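Local atomic coordinates of aryl acylamidase (bacterium CSBL00001, PDB entry 4YJ6), a protein that probably hydrolyses the amide bond of N-acylated aromatic amines, releasing an arylamine and a carboxylic acid, as a member of the amidase signature family. Residues D85-K90 and S95-I100; Y136-T141 and A321-I326; W113-L118 and L222-I227; S33-I38 and K51-A56; D383-V388 and S439-A444. One frame throughout, in Å; residues are numbered along the deposited sequence.

Contact 1: residues D85-K90 and S95-I100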
# COMPACT_ATOMS: atom_id res chain seq x y z
N ASP A 85 6.24 1.56 -9.08
CA ASP A 85 7.43 0.98 -9.70
C ASP A 85 8.08 -0.10 -8.80
O ASP A 85 9.21 0.06 -8.33
CB ASP A 85 8.43 2.12 -10.00
CG ASP A 85 9.70 1.63 -10.67
OD1 ASP A 85 9.68 0.51 -11.24
OD2 ASP A 85 10.71 2.40 -10.65
N LEU A 86 7.39 -1.22 -8.59
CA LEU A 86 7.96 -2.35 -7.85
C LEU A 86 7.37 -3.60 -8.49
O LEU A 86 6.17 -3.86 -8.35
CB LEU A 86 7.62 -2.27 -6.35
CG LEU A 86 8.11 -3.50 -5.57
CD1 LEU A 86 9.66 -3.63 -5.67
CD2 LEU A 86 7.69 -3.38 -4.09
N PHE A 87 8.20 -4.32 -9.25
CA PHE A 87 7.74 -5.39 -10.13
C PHE A 87 6.62 -4.89 -11.06
O PHE A 87 5.70 -5.62 -11.41
CB PHE A 87 7.33 -6.62 -9.33
CG PHE A 87 8.49 -7.24 -8.60
CD1 PHE A 87 9.39 -8.06 -9.29
CD2 PHE A 87 8.71 -6.95 -7.26
CE1 PHE A 87 10.47 -8.62 -8.64
CE2 PHE A 87 9.81 -7.52 -6.59
CZ PHE A 87 10.68 -8.35 -7.27
N ALA A 88 6.73 -3.62 -11.45
CA ALA A 88 5.79 -3.05 -12.42
C ALA A 88 5.81 -3.90 -13.68
O ALA A 88 6.88 -4.25 -14.16
CB ALA A 88 6.19 -1.62 -12.75
N ALA A 89 4.64 -4.23 -14.22
CA ALA A 89 4.59 -4.75 -15.59
C ALA A 89 3.52 -4.00 -16.35
O ALA A 89 2.32 -4.10 -16.04
CB ALA A 89 4.30 -6.25 -15.60
N LYS A 90 3.94 -3.23 -17.35
CA LYS A 90 2.99 -2.57 -18.24
C LYS A 90 3.73 -2.42 -19.56
O LYS A 90 4.82 -1.86 -19.60
CB LYS A 90 2.53 -1.21 -17.72
CG LYS A 90 1.51 -0.58 -18.69
CD LYS A 90 0.86 0.63 -18.14
CE LYS A 90 -0.41 1.00 -18.96
NZ LYS A 90 -0.23 1.19 -20.43
N SER A 95 10.67 -0.65 -15.50
CA SER A 95 10.48 -1.34 -14.23
C SER A 95 11.83 -1.45 -13.55
O SER A 95 12.67 -2.22 -13.99
CB SER A 95 9.90 -2.74 -14.48
OG SER A 95 9.75 -3.43 -13.22
N THR A 96 12.06 -0.67 -12.50
CA THR A 96 13.38 -0.65 -11.88
C THR A 96 13.43 -1.36 -10.54
O THR A 96 14.46 -1.33 -9.87
CB THR A 96 13.90 0.80 -11.69
OG1 THR A 96 13.19 1.47 -10.64
CG2 THR A 96 13.76 1.60 -12.99
N LEU A 97 12.33 -2.01 -10.15
CA LEU A 97 12.23 -2.72 -8.86
C LEU A 97 12.63 -1.79 -7.72
O LEU A 97 13.40 -2.16 -6.82
CB LEU A 97 13.12 -3.97 -8.86
CG LEU A 97 12.88 -4.90 -10.07
CD1 LEU A 97 13.73 -6.20 -9.96
CD2 LEU A 97 11.40 -5.22 -10.20
N GLY A 98 12.09 -0.57 -7.74
CA GLY A 98 12.34 0.35 -6.64
C GLY A 98 13.70 1.04 -6.70
O GLY A 98 14.38 1.19 -5.68
N GLY A 99 14.11 1.45 -7.89
CA GLY A 99 15.26 2.33 -7.97
C GLY A 99 16.59 1.61 -8.11
O GLY A 99 17.61 2.08 -7.61
N ILE A 100 16.59 0.48 -8.80
CA ILE A 100 17.86 -0.18 -9.13
C ILE A 100 18.39 0.43 -10.42
O ILE A 100 17.80 0.22 -11.48
CB ILE A 100 17.67 -1.68 -9.30
CG1 ILE A 100 17.18 -2.29 -7.97
CG2 ILE A 100 18.99 -2.35 -9.77
CD1 ILE A 100 16.99 -3.80 -8.06
O HOH W 1 9.36 -2.19 -10.93
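The D85 carboxylate ties the two arms of one loop together at T96, whose OG1 also forms an ST motif. The carboxylate of D85 holds T96 with both oxygens. OD1 takes the backbone N of T96 at 2.9 Å through its syn lone pair, and the bond is nearly straight. OD2 accepts from T96 OG1 at 2.6 Å, also on the syn side but 27° out of the carboxylate plane. A first torsion of -179° swings the D85 carboxylate clear of its own N and across T96 at about a right angle. T96 OG1 in turn accepts from the N of G99 at 2.9 Å, which makes the motif. The backbone adds only a weak bond from G98 N to D85 O.

A water bridges the two arms. It gives a proton to D85 OD1 at 2.7 Å and accepts from the N of A88 and of L97. S95 OG lies 2.6 Å from this water, and a bond from it to A88 O is not settled. Further along, L97 CD2 sits over a face of the F87 ring, 3.9 Å from the centroid, as a CH-pi contact.

The loop runs between strand 80-84 and helix 115-122. D85 and A88 touch Q130 of strand 126-131, and L97 packs on S333 and L337 of helix 315-339.

Contact 2: residues Y136-T141 and A321-I326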
# COMPACT_ATOMS: atom_id res chain seq x y z
N TYR A 136 13.59 -3.33 -4.23
CA TYR A 136 12.95 -4.63 -3.99
C TYR A 136 11.86 -4.55 -2.92
O TYR A 136 11.45 -5.59 -2.36
CB TYR A 136 14.00 -5.70 -3.62
CG TYR A 136 14.62 -6.41 -4.82
CD1 TYR A 136 13.83 -7.16 -5.67
CD2 TYR A 136 16.00 -6.33 -5.10
CE1 TYR A 136 14.37 -7.83 -6.77
CE2 TYR A 136 16.55 -6.99 -6.19
CZ TYR A 136 15.73 -7.73 -7.02
OH TYR A 136 16.24 -8.40 -8.11
N GLY A 137 11.32 -3.36 -2.68
CA GLY A 137 10.29 -3.18 -1.66
C GLY A 137 10.78 -3.45 -0.23
O GLY A 137 9.97 -3.53 0.68
N PHE A 138 12.09 -3.56 -0.02
CA PHE A 138 12.58 -4.27 1.19
C PHE A 138 12.80 -3.29 2.36
O PHE A 138 13.88 -3.25 2.97
CB PHE A 138 13.85 -5.10 0.86
CG PHE A 138 13.98 -6.38 1.66
CD1 PHE A 138 14.31 -6.35 3.01
CD2 PHE A 138 13.83 -7.61 1.06
CE1 PHE A 138 14.45 -7.56 3.75
CE2 PHE A 138 13.94 -8.81 1.81
CZ PHE A 138 14.25 -8.76 3.15
N ARG A 139 11.77 -2.51 2.66
CA ARG A 139 11.71 -1.68 3.88
C ARG A 139 10.42 -0.87 3.88
O ARG A 139 9.79 -0.66 2.83
CB ARG A 139 12.89 -0.70 3.98
CG ARG A 139 13.10 0.14 2.71
CD ARG A 139 14.40 0.98 2.75
NE ARG A 139 15.58 0.13 2.75
CZ ARG A 139 16.75 0.43 3.29
NH1 ARG A 139 16.94 1.59 3.92
NH2 ARG A 139 17.75 -0.45 3.21
N GLY A 140 10.03 -0.39 5.06
CA GLY A 140 8.82 0.38 5.25
C GLY A 140 9.02 1.89 5.07
O GLY A 140 8.18 2.68 5.52
N THR A 141 10.12 2.27 4.43
CA THR A 141 10.37 3.65 4.03
C THR A 141 10.55 3.66 2.52
O THR A 141 10.76 2.61 1.90
CB THR A 141 11.65 4.19 4.66
OG1 THR A 141 12.69 3.24 4.42
CG2 THR A 141 11.44 4.40 6.19
N ALA A 321 11.77 -14.01 10.24
CA ALA A 321 11.09 -14.97 9.36
C ALA A 321 10.52 -14.26 8.15
O ALA A 321 10.63 -14.75 7.01
CB ALA A 321 9.95 -15.70 10.12
N TRP A 322 9.90 -13.11 8.36
CA TRP A 322 9.40 -12.31 7.20
C TRP A 322 10.51 -11.96 6.23
O TRP A 322 10.37 -12.16 5.01
CB TRP A 322 8.76 -11.02 7.70
CG TRP A 322 8.12 -10.22 6.54
CD1 TRP A 322 6.83 -10.35 6.06
CD2 TRP A 322 8.72 -9.18 5.77
NE1 TRP A 322 6.63 -9.47 5.03
CE2 TRP A 322 7.77 -8.74 4.84
CE3 TRP A 322 10.00 -8.60 5.76
CZ2 TRP A 322 8.04 -7.73 3.91
CZ3 TRP A 322 10.28 -7.61 4.85
CH2 TRP A 322 9.30 -7.18 3.92
N CYS A 323 11.64 -11.50 6.75
CA CYS A 323 12.76 -11.14 5.88
C CYS A 323 13.26 -12.33 5.09
O CYS A 323 13.56 -12.19 3.90
CB CYS A 323 13.92 -10.54 6.70
SG CYS A 323 13.58 -8.87 7.33
N ARG A 324 13.38 -13.49 5.72
CA ARG A 324 13.80 -14.66 4.97
C ARG A 324 12.77 -15.05 3.90
O ARG A 324 13.14 -15.42 2.79
CB ARG A 324 14.05 -15.85 5.91
CG ARG A 324 15.38 -15.72 6.71
CD ARG A 324 15.68 -17.02 7.47
NE ARG A 324 14.68 -17.25 8.52
CZ ARG A 324 14.77 -16.84 9.78
NH1 ARG A 324 15.85 -16.16 10.24
NH2 ARG A 324 13.76 -17.09 10.61
N MSE A 325 11.48 -15.01 4.24
CA MSE A 325 10.46 -15.38 3.26
C MSE A 325 10.43 -14.46 2.05
O MSE A 325 10.26 -14.94 0.93
CB MSE A 325 9.08 -15.38 3.95
CG MSE A 325 9.00 -16.53 4.85
SE MSE A 325 7.43 -16.21 5.95
CE MSE A 325 6.06 -16.25 4.64
N ILE A 326 10.61 -13.16 2.25
CA ILE A 326 10.68 -12.21 1.13
C ILE A 326 11.99 -12.37 0.35
O ILE A 326 12.07 -12.22 -0.88
CB ILE A 326 10.60 -10.74 1.67
CG1 ILE A 326 9.20 -10.48 2.22
CG2 ILE A 326 10.99 -9.70 0.55
CD1 ILE A 326 8.17 -10.09 1.12
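F138 pushes its ring against helix 315-339, from the centre of an inverse gamma turn in the loop after strand 126-131. The F138 ring is the bump. The hollow it enters is formed by W322, C323 and I326, which lie on one side of the helix.

Each wall meets a different part of the ring. The edge of W322 points toward the face of F138 in an edge-to-face pair. The centroids of F138 and the six-membered ring of W322 are 5.7 Å apart, and the planes stand at 62°. C323 closes the far end. Its carbonyl O lies at the ring edge near the plane, 3.6 Å from F138 CZ, and its SG is 3.9 Å from F138 CE1. I326 slides past F138 in the opposite direction and lays its CG2 branch against CE2 and CD2.

The hollow is partly shaped within the helix itself. I326 CG1 lies over a face of the W322 indole, so the two walls touch. W322 NE1 points to another partner and hydrogen-bonds to G184 O. The W322 side chain is also about 4 Å from a bound phosphate ion, probably taken from the crystallisation liquor. Helix 354-363 covers more of the bump, with L356 against F138 and the W359 ring meeting it at about 25°.

The first torsion of F138, -147°, lies away from the staggered positions and may reflect the squeeze against I326. The fit is tightest where F138 CE2 comes within 3.3 Å of I326 CG2.

Contact 3: residues W113-L118 and L222-I227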
# COMPACT_ATOMS: atom_id res chain seq x y z
N TRP A 113 1.27 -7.88 -17.78
CA TRP A 113 0.68 -6.79 -16.98
C TRP A 113 0.65 -7.13 -15.52
O TRP A 113 0.37 -8.27 -15.15
CB TRP A 113 -0.77 -6.54 -17.37
CG TRP A 113 -0.97 -5.96 -18.73
CD1 TRP A 113 -0.91 -6.61 -19.94
CD2 TRP A 113 -1.29 -4.59 -19.03
NE1 TRP A 113 -1.18 -5.73 -20.96
CE2 TRP A 113 -1.43 -4.49 -20.44
CE3 TRP A 113 -1.52 -3.45 -18.25
CZ2 TRP A 113 -1.75 -3.29 -21.07
CZ3 TRP A 113 -1.85 -2.27 -18.87
CH2 TRP A 113 -1.95 -2.19 -20.28
N SER A 114 0.90 -6.13 -14.67
CA SER A 114 0.56 -6.28 -13.25
C SER A 114 -0.87 -5.78 -13.06
O SER A 114 -1.43 -5.13 -13.94
CB SER A 114 1.57 -5.58 -12.36
OG SER A 114 1.75 -4.26 -12.74
N THR A 115 -1.49 -6.11 -11.92
CA THR A 115 -2.96 -6.01 -11.84
C THR A 115 -3.48 -4.60 -11.85
O THR A 115 -4.46 -4.30 -12.54
CB THR A 115 -3.43 -6.70 -10.57
OG1 THR A 115 -3.00 -8.07 -10.64
CG2 THR A 115 -4.99 -6.61 -10.47
N TYR A 116 -2.88 -3.72 -11.07
CA TYR A 116 -3.44 -2.36 -10.96
C TYR A 116 -3.52 -1.63 -12.35
O TYR A 116 -4.58 -1.18 -12.70
CB TYR A 116 -2.65 -1.56 -9.93
CG TYR A 116 -3.24 -0.22 -9.63
CD1 TYR A 116 -4.21 -0.10 -8.62
CD2 TYR A 116 -2.79 0.92 -10.28
CE1 TYR A 116 -4.76 1.11 -8.31
CE2 TYR A 116 -3.34 2.17 -9.96
CZ TYR A 116 -4.31 2.24 -8.96
OH TYR A 116 -4.86 3.44 -8.62
N PRO A 117 -2.41 -1.54 -13.11
CA PRO A 117 -2.52 -0.83 -14.41
C PRO A 117 -3.52 -1.49 -15.37
O PRO A 117 -4.28 -0.80 -16.05
CB PRO A 117 -1.09 -0.84 -14.95
CG PRO A 117 -0.40 -2.03 -14.29
CD PRO A 117 -1.01 -1.98 -12.84
N LEU A 118 -3.55 -2.83 -15.38
CA LEU A 118 -4.43 -3.56 -16.27
C LEU A 118 -5.88 -3.25 -15.93
O LEU A 118 -6.66 -2.82 -16.79
CB LEU A 118 -4.18 -5.07 -16.13
CG LEU A 118 -5.15 -5.92 -16.96
CD1 LEU A 118 -4.90 -5.72 -18.45
CD2 LEU A 118 -5.01 -7.38 -16.58
N LEU A 222 1.05 -11.61 -0.93
CA LEU A 222 1.31 -10.33 -1.60
C LEU A 222 0.00 -9.81 -2.16
O LEU A 222 -0.80 -10.60 -2.71
CB LEU A 222 2.27 -10.52 -2.79
CG LEU A 222 3.57 -11.27 -2.45
CD1 LEU A 222 4.46 -11.42 -3.74
CD2 LEU A 222 4.35 -10.51 -1.36
N TYR A 223 -0.20 -8.50 -2.06
CA TYR A 223 -1.45 -7.89 -2.48
C TYR A 223 -1.22 -6.63 -3.29
O TYR A 223 -0.26 -5.88 -3.05
CB TYR A 223 -2.19 -7.40 -1.23
CG TYR A 223 -2.32 -8.40 -0.10
CD1 TYR A 223 -3.34 -9.37 -0.13
CD2 TYR A 223 -1.47 -8.36 1.00
CE1 TYR A 223 -3.51 -10.28 0.92
CE2 TYR A 223 -1.64 -9.29 2.08
CZ TYR A 223 -2.65 -10.24 2.00
OH TYR A 223 -2.86 -11.12 3.03
N GLU A 224 -2.13 -6.36 -4.24
CA GLU A 224 -2.24 -5.01 -4.81
C GLU A 224 -3.52 -4.37 -4.32
O GLU A 224 -4.54 -5.06 -4.12
CB GLU A 224 -2.26 -5.07 -6.35
CG GLU A 224 -0.95 -5.70 -6.92
CD GLU A 224 -0.62 -5.32 -8.35
OE1 GLU A 224 -0.96 -4.20 -8.79
OE2 GLU A 224 0.00 -6.17 -9.03
N GLY A 225 -3.49 -3.06 -4.09
CA GLY A 225 -4.70 -2.39 -3.64
C GLY A 225 -4.53 -0.88 -3.68
O GLY A 225 -3.45 -0.38 -3.95
N PRO A 226 -5.61 -0.16 -3.39
CA PRO A 226 -5.67 1.29 -3.53
C PRO A 226 -5.27 2.05 -2.26
O PRO A 226 -5.54 1.59 -1.15
CB PRO A 226 -7.14 1.53 -3.84
CG PRO A 226 -7.85 0.49 -3.00
CD PRO A 226 -6.92 -0.74 -3.05
N ILE A 227 -4.66 3.22 -2.48
CA ILE A 227 -4.52 4.23 -1.43
C ILE A 227 -5.36 5.44 -1.87
O ILE A 227 -5.24 5.88 -3.00
CB ILE A 227 -3.04 4.62 -1.27
CG1 ILE A 227 -2.26 3.39 -0.80
CG2 ILE A 227 -2.86 5.82 -0.26
CD1 ILE A 227 -0.73 3.57 -0.78
O HOH W 2 1.12 -2.99 -10.33
O HOH W 3 0.22 -8.47 -10.16
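The backbone of T115 and Y116 starts helix 115-122 beside strand 223-228, with the CA atoms of Y116 and E224 6.8 Å apart. S114 holds the N-cap position, but its side chain makes no capping bond. E224 from the strand faces these first amides instead. Its OE1 accepts from Y116 N at 3.0 Å and its OE2 from T115 N at 3.3 Å. Both N-H groups come from above the carboxylate plane, at 47° and 42° out of it. A negative charge on E224 would probably be favoured by the helix N-terminus, whose first N-H groups point toward the carboxylate. Beyond CG the E224 chain is extended, which carries the carboxylate across to the helix.

Two waters widen the grip. One donates to E224 OE1 at 2.9 Å and bonds to S114 OG at 2.8 Å. The other donates to E224 OE2 at 2.6 Å and to T115 OG1, whose stronger partner is P208 O. Y116 CB packs 3.3 Å from E224 OE1, while the Y116 hydroxyl bonds to T81 OG1.

Strand 223-228 lies between strands 178-183 and 198-201 in the large mixed sheet. Y116 touches V178 of the first strand and L241 of helix 231-241.

Contact 4: residues S33-I38 and K51-A56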
# COMPACT_ATOMS: atom_id res chain seq x y z
N SER A 33 -4.40 19.06 -16.41
CA SER A 33 -4.46 19.66 -15.08
C SER A 33 -3.74 18.80 -14.05
O SER A 33 -3.16 19.33 -13.10
CB SER A 33 -5.90 19.87 -14.65
OG SER A 33 -6.55 20.82 -15.49
N THR A 34 -3.76 17.48 -14.24
CA THR A 34 -3.05 16.59 -13.31
C THR A 34 -1.55 16.74 -13.56
O THR A 34 -0.75 16.76 -12.64
CB THR A 34 -3.47 15.12 -13.48
OG1 THR A 34 -4.87 15.01 -13.20
CG2 THR A 34 -2.71 14.20 -12.49
N ILE A 35 -1.18 16.87 -14.82
CA ILE A 35 0.22 17.05 -15.18
C ILE A 35 0.71 18.35 -14.53
O ILE A 35 1.81 18.39 -13.98
CB ILE A 35 0.39 17.09 -16.72
CG1 ILE A 35 0.26 15.68 -17.29
CG2 ILE A 35 1.76 17.69 -17.13
CD1 ILE A 35 0.13 15.62 -18.87
N ASP A 36 -0.10 19.39 -14.58
CA ASP A 36 0.29 20.65 -13.98
C ASP A 36 0.58 20.46 -12.49
O ASP A 36 1.58 21.00 -11.98
CB ASP A 36 -0.81 21.70 -14.12
CG ASP A 36 -1.00 22.18 -15.55
OD1 ASP A 36 -0.08 21.99 -16.38
OD2 ASP A 36 -2.09 22.74 -15.82
N LEU A 37 -0.29 19.71 -11.80
CA LEU A 37 -0.09 19.47 -10.36
C LEU A 37 1.19 18.67 -10.10
O LEU A 37 1.91 18.95 -9.15
CB LEU A 37 -1.29 18.72 -9.76
CG LEU A 37 -2.57 19.53 -9.62
CD1 LEU A 37 -3.71 18.64 -9.18
CD2 LEU A 37 -2.38 20.68 -8.61
N ILE A 38 1.45 17.65 -10.92
CA ILE A 38 2.67 16.89 -10.75
C ILE A 38 3.87 17.80 -10.96
O ILE A 38 4.80 17.79 -10.18
CB ILE A 38 2.75 15.69 -11.73
CG1 ILE A 38 1.67 14.64 -11.38
CG2 ILE A 38 4.14 15.10 -11.70
CD1 ILE A 38 1.48 13.51 -12.47
N LYS A 51 7.08 9.31 -16.07
CA LYS A 51 5.95 10.09 -16.53
C LYS A 51 5.54 9.54 -17.89
O LYS A 51 6.38 9.40 -18.79
CB LYS A 51 6.33 11.57 -16.65
CG LYS A 51 6.66 12.17 -15.29
CD LYS A 51 7.36 13.54 -15.37
CE LYS A 51 7.58 14.10 -13.95
NZ LYS A 51 8.24 15.45 -13.96
N ALA A 52 4.25 9.20 -18.01
CA ALA A 52 3.70 8.65 -19.25
C ALA A 52 2.66 9.63 -19.80
O ALA A 52 1.52 9.26 -20.14
CB ALA A 52 3.04 7.28 -19.00
N TYR A 53 3.07 10.88 -19.92
CA TYR A 53 2.12 11.93 -20.21
C TYR A 53 1.51 11.75 -21.60
O TYR A 53 0.31 11.92 -21.79
CB TYR A 53 2.81 13.28 -20.11
CG TYR A 53 3.21 13.70 -18.72
CD1 TYR A 53 2.80 12.98 -17.58
CD2 TYR A 53 3.97 14.85 -18.52
CE1 TYR A 53 3.14 13.42 -16.30
CE2 TYR A 53 4.31 15.28 -17.24
CZ TYR A 53 3.89 14.56 -16.14
OH TYR A 53 4.23 14.98 -14.87
N ASP A 54 2.33 11.43 -22.60
CA ASP A 54 1.73 11.35 -23.94
C ASP A 54 0.77 10.16 -24.04
O ASP A 54 -0.26 10.25 -24.69
CB ASP A 54 2.81 11.25 -25.04
CG ASP A 54 3.39 12.61 -25.40
OD1 ASP A 54 2.91 13.64 -24.88
OD2 ASP A 54 4.35 12.63 -26.21
N GLU A 55 1.08 9.06 -23.34
CA GLU A 55 0.18 7.93 -23.39
C GLU A 55 -1.16 8.32 -22.80
O GLU A 55 -2.22 7.95 -23.32
CB GLU A 55 0.74 6.74 -22.62
CG GLU A 55 -0.11 5.50 -22.83
CD GLU A 55 0.38 4.30 -22.08
OE1 GLU A 55 1.43 3.74 -22.49
OE2 GLU A 55 -0.26 3.93 -21.07
N ALA A 56 -1.10 9.00 -21.66
CA ALA A 56 -2.30 9.46 -21.01
C ALA A 56 -3.07 10.40 -21.93
O ALA A 56 -4.31 10.32 -21.96
CB ALA A 56 -1.99 10.13 -19.71
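Y53 OH sits 3.2 Å from I38 CG2 and hydrogen-bonds to E39 OE2, the residue just after I38. The same E39 oxygen receives K51 NZ in a salt bridge. One carboxylate oxygen therefore ties together the end of the tyrosine, the end of the lysine and helix 27-45.

Behind this polar end the contact is apolar. I35 lies across one face of the Y53 ring. Its CG1 stands 3.6 Å from the centroid and only 8° off the normal, a CH-pi contact over the ring centre. I35 CG2 reaches toward the hydroxyl end and touches Y53 CE2 at 3.5 Å. I35 CD1 reaches the other end, 3.6 Å from Y53 CG. The three carbons thus line the length of the ring.

The two segments belong to a helix-strand-helix unit. Helix 27-45 leads into strand 48-51, the outer strand of a three-stranded sheet, and helix 53-69 follows almost at once. K51 ends the strand and Y53 begins the second helix. The opposite ring face of Y53 is met by K51 CB, which lies 3.7 Å above the plane toward the rim. The tyrosine is thus sandwiched between I35 and K51, two residues earlier in the chain. I38 comes at the hydroxyl from the other direction, with CD1 3.9 Å from Y53 OH. L128 of strand 126-131 touches I35, I38 and A56 from the sheet.

Contact 5: residues D383-V388 and S439-A444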
# COMPACT_ATOMS: atom_id res chain seq x y z
N ASP A 383 -3.00 -18.81 13.19
CA ASP A 383 -3.97 -19.40 14.11
C ASP A 383 -4.26 -18.42 15.26
O ASP A 383 -5.37 -18.42 15.80
CB ASP A 383 -3.46 -20.74 14.65
CG ASP A 383 -3.81 -21.91 13.75
OD1 ASP A 383 -4.74 -21.76 12.93
OD2 ASP A 383 -3.16 -22.95 13.86
N CYS A 384 -3.30 -17.55 15.60
CA CYS A 384 -3.56 -16.55 16.65
C CYS A 384 -4.58 -15.55 16.13
O CYS A 384 -5.48 -15.15 16.84
CB CYS A 384 -2.29 -15.82 17.07
SG CYS A 384 -1.13 -16.86 18.05
N MSE A 385 -4.45 -15.17 14.87
CA MSE A 385 -5.47 -14.29 14.28
C MSE A 385 -6.82 -14.99 14.26
O MSE A 385 -7.86 -14.39 14.60
CB MSE A 385 -5.11 -13.97 12.83
CG MSE A 385 -4.06 -12.98 12.74
SE MSE A 385 -4.79 -11.22 13.25
CE MSE A 385 -3.08 -10.30 13.00
N ASN A 386 -6.83 -16.25 13.85
CA ASN A 386 -8.07 -16.99 13.75
C ASN A 386 -8.76 -17.09 15.13
O ASN A 386 -9.97 -17.09 15.22
CB ASN A 386 -7.84 -18.41 13.22
CG ASN A 386 -7.59 -18.43 11.70
OD1 ASN A 386 -6.84 -19.29 11.19
ND2 ASN A 386 -8.17 -17.50 11.02
N GLY A 387 -7.96 -17.21 16.18
CA GLY A 387 -8.53 -17.29 17.54
C GLY A 387 -9.30 -16.03 17.88
O GLY A 387 -10.31 -16.08 18.57
N VAL A 388 -8.83 -14.88 17.41
CA VAL A 388 -9.59 -13.65 17.59
C VAL A 388 -10.90 -13.72 16.82
O VAL A 388 -11.97 -13.40 17.35
CB VAL A 388 -8.75 -12.43 17.13
CG1 VAL A 388 -9.60 -11.14 17.03
CG2 VAL A 388 -7.56 -12.22 18.10
N SER A 439 -1.04 -13.95 7.53
CA SER A 439 -2.31 -14.60 7.81
C SER A 439 -3.41 -14.53 6.75
O SER A 439 -4.29 -15.41 6.75
CB SER A 439 -2.89 -14.09 9.15
OG SER A 439 -3.41 -12.78 8.99
N GLY A 440 -3.36 -13.51 5.88
CA GLY A 440 -4.23 -13.45 4.72
C GLY A 440 -5.50 -12.63 4.95
O GLY A 440 -6.28 -12.45 4.04
N HIS A 441 -5.68 -12.12 6.15
CA HIS A 441 -6.88 -11.34 6.49
C HIS A 441 -6.88 -9.99 5.82
O HIS A 441 -5.83 -9.39 5.69
CB HIS A 441 -6.89 -11.11 8.02
CG HIS A 441 -7.06 -12.37 8.79
ND1 HIS A 441 -6.05 -13.30 8.92
CD2 HIS A 441 -8.14 -12.88 9.43
CE1 HIS A 441 -6.51 -14.33 9.61
NE2 HIS A 441 -7.78 -14.11 9.92
N PRO A 442 -8.05 -9.50 5.40
CA PRO A 442 -8.14 -8.15 4.85
C PRO A 442 -7.92 -7.10 5.97
O PRO A 442 -8.36 -7.35 7.09
CB PRO A 442 -9.59 -8.08 4.36
CG PRO A 442 -10.38 -9.01 5.33
CD PRO A 442 -9.37 -10.17 5.51
N SER A 443 -7.31 -5.96 5.67
CA SER A 443 -7.19 -4.91 6.67
C SER A 443 -7.04 -3.57 5.97
O SER A 443 -6.63 -3.52 4.80
CB SER A 443 -5.99 -5.17 7.60
OG SER A 443 -4.74 -5.05 6.91
N ALA A 444 -7.34 -2.49 6.68
CA ALA A 444 -7.15 -1.17 6.09
C ALA A 444 -6.58 -0.25 7.15
O ALA A 444 -6.96 -0.34 8.31
CB ALA A 444 -8.48 -0.62 5.56
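The imidazole of H441 has the selenium of M385 above one face, at a distance, and the amide of N386 at its edge. M385 is a selenomethionine, and its SE stands 5.0 Å from the ring centroid, 11° off the normal. N386 ND2 lies near the ring plane, 3.6 Å from H441 NE2, with the amide turned 53° from the ring. The F389 ring also meets H441.

The contact sets helix 368-389 against the turn that leads into strand 443-451 of the large mixed sheet. That turn follows helix 434-439, and G440 leaves the helix with a positive phi. M385 CB comes within 3.5 Å of H441 CE1. The M385 chain bends at its second torsion, -72°, which places the selenium above that face. At the bend, M385 CG also touches the side chain of S439.

Around this, I461 of strand 454-462 touches both M385 and H441, and R464 packs on the histidine. R464 also hydrogen-bonds to the carbonyl O of S439 through NH1. H441 ND1 is held by S439 OG at 2.7 Å, and either could be the donor.

Along the chain, contact 4 comes first, then contact 1. Contacts 3 and 2 follow with alternating segments, and contact 5 is last. Contact 4 includes the end of strand 48-51, contact 1 follows strand 80-84, and one segment of contact 2 follows strand 126-131. Contacts 3 and 5 reach the large mixed sheet and touch where Y223 OH packs on G440 CA. Contact 1 is a hub: L97 O probably hydrogen-bonds to Y136 N of contact 2 and A89 O to S114 N of contact 3, and K90 NZ salt-bridges E55 OE2 of contact 4. Contacts 4 and 5 lie on opposite sides of the chain centre, their centres 39 Å apart. The five span most of the amidase region.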